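Local structure of nitrogenase molybdenum-iron protein alpha chain (Clostridium pasteurianum, 5VPW) at residues 336-341 and 361-366. The protein forms part of the nitrogenase complex, which reduces dinitrogen to ammonia at a molybdenum-iron-sulfur-homocitrate cluster. Numbering follows the deposited sequence.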
loop_
_atom_site.group_PDB
_atom_site.type_symbol
_atom_site.label_atom_id
_atom_site.label_comp_id
_atom_site.label_asym_id
_atom_site.label_seq_id
_atom_site.Cartn_x
_atom_site.Cartn_y
_atom_site.Cartn_z
ATOM N N GLY A 336 7.620 13.801 37.332
ATOM C CA GLY A 336 6.363 14.067 38.045
ATOM C C GLY A 336 5.232 13.165 37.608
ATOM O O GLY A 336 4.166 13.165 38.219
ATOM N N LYS A 337 5.437 12.434 36.515
ATOM C CA LYS A 337 4.459 11.440 36.072
ATOM C C LYS A 337 4.558 10.160 36.895
ATOM O O LYS A 337 5.559 9.925 37.584
ATOM C CB LYS A 337 4.637 11.181 34.573
ATOM C CG LYS A 337 4.231 12.400 33.768
ATOM C CD LYS A 337 4.531 12.263 32.288
ATOM C CE LYS A 337 4.432 13.593 31.565
ATOM N NZ LYS A 337 3.068 14.180 31.638
ATOM N N THR A 338 3.507 9.340 36.845
ATOM C CA THR A 338 3.474 8.125 37.651
ATOM C C THR A 338 3.203 6.940 36.737
ATOM O O THR A 338 2.557 7.078 35.692
ATOM C CB THR A 338 2.334 8.175 38.719
ATOM O OG1 THR A 338 1.093 8.330 38.045
ATOM C CG2 THR A 338 2.518 9.378 39.742
ATOM N N ALA A 339 3.678 5.792 37.178
ATOM C CA ALA A 339 3.559 4.537 36.433
ATOM C C ALA A 339 3.243 3.363 37.333
ATOM O O ALA A 339 3.526 3.383 38.548
ATOM C CB ALA A 339 4.895 4.246 35.743
ATOM N N CYS A 340 2.699 2.329 36.689
ATOM C CA CYS A 340 2.661 0.992 37.210
ATOM C C CYS A 340 3.256 0.099 36.127
ATOM O O CYS A 340 3.287 0.481 34.945
ATOM C CB CYS A 340 1.231 0.544 37.476
ATOM S SG CYS A 340 0.383 1.609 38.655
ATOM N N LEU A 341 3.722 -1.070 36.539
ATOM C CA LEU A 341 4.285 -2.029 35.619
ATOM C C LEU A 341 3.810 -3.431 35.937
ATOM O O LEU A 341 3.540 -3.751 37.085
ATOM C CB LEU A 341 5.802 -2.111 35.623
ATOM C CG LEU A 341 6.792 -1.292 36.376
ATOM C CD1 LEU A 341 6.433 -1.285 37.844
ATOM C CD2 LEU A 341 8.160 -1.930 36.125
ATOM N N ASP A 361 7.647 8.173 39.164
ATOM C CA ASP A 361 7.488 7.308 40.321
ATOM C C ASP A 361 6.661 6.086 39.943
ATOM O O ASP A 361 5.663 6.233 39.282
ATOM C CB ASP A 361 6.748 8.065 41.406
ATOM C CG ASP A 361 7.570 9.221 41.961
ATOM O OD1 ASP A 361 8.797 9.058 42.108
ATOM O OD2 ASP A 361 6.997 10.293 42.235
ATOM N N SER A 362 7.052 4.913 40.423
ATOM C CA SER A 362 6.320 3.657 40.165
ATOM C C SER A 362 5.566 3.235 41.409
ATOM O O SER A 362 6.174 3.069 42.477
ATOM C CB SER A 362 7.304 2.568 39.770
ATOM O OG SER A 362 7.907 2.880 38.539
ATOM N N LEU A 363 4.254 3.074 41.284
ATOM C CA LEU A 363 3.389 2.828 42.434
ATOM C C LEU A 363 3.053 1.343 42.668
ATOM O O LEU A 363 2.981 0.888 43.818
ATOM C CB LEU A 363 2.103 3.636 42.267
ATOM C CG LEU A 363 2.290 5.130 41.935
ATOM C CD1 LEU A 363 0.924 5.745 41.645
ATOM C CD2 LEU A 363 3.044 5.856 43.054
ATOM N N VAL A 364 2.819 0.591 41.592
ATOM C CA VAL A 364 2.391 -0.806 41.729
ATOM C C VAL A 364 3.198 -1.637 40.742
ATOM O O VAL A 364 3.336 -1.251 39.559
ATOM C CB VAL A 364 0.895 -1.022 41.390
ATOM C CG1 VAL A 364 0.551 -2.508 41.466
ATOM C CG2 VAL A 364 -0.019 -0.234 42.320
ATOM N N ALA A 365 3.763 -2.730 41.236
ATOM C CA ALA A 365 4.435 -3.711 40.378
ATOM C C ALA A 365 3.650 -5.032 40.394
ATOM O O ALA A 365 3.513 -5.673 41.435
ATOM C CB ALA A 365 5.879 -3.912 40.814
ATOM N N GLY A 366 3.053 -5.382 39.263
ATOM C CA GLY A 366 2.383 -6.685 39.104
ATOM C C GLY A 366 3.291 -7.709 38.468
ATOM O O GLY A 366 4.282 -7.351 37.781
#
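Ala-339 and Ser-362 face each other, CA atoms 4.7 Å apart, on two neighbouring parallel strands whose short segments diverge in direction by 41°, with Leu-363 as an extra residue in the register: Thr-338 pairs with Asp-361, but Leu-341 already faces Ala-365. Ala-339 sits astride the first part of the ladder, its N donating to Asp-361 O and its O accepting Leu-363 N at 2.8 Å; the CA-H of Ser-362 also leans on that oxygen. Beyond the irregularity Leu-341 does the same, from N to Val-364 O and from O to Gly-366 N. The extra residue makes a beta bulge at Leu-363, and its cost is the buried Val-364 N, which has no hydrogen-bond partner in the model.

On one face, Cys-340 lies alongside Val-364, SG touching CB at 3.8 Å and CG2 slightly farther off. Its first torsion (-59°) sets SG beside its own backbone N, on the same face as the valine branches, and helix 446-456 packs over both residues. Farther back, the CD1 branch of Leu-363 reaches Thr-338 CB at 4.1 Å. On the other face, Leu-341 curls back to the neighbouring strand: CD1 lies 4.0 Å from Ala-365 CB and 3.5 Å from Val-364 O. CG almost eclipses the backbone N (chi1 -4°), a strained torsion. Tyr-351 and Met-352 of helix 348-357 meet this leucine, and Met-352 also touches Ser-362.

The pair makes up the two strands of a beta-alpha-beta crossover, in which strand 338-343 leads through helix 348-357 into strand 361-367, with strand 439-442 beside 361-367 and strand 460-462 beside 338-343 in the same sheet. Leu-341 brings this end of the pair near the cofactor site, its side chain about 9 Å from that of the cluster ligand His-482.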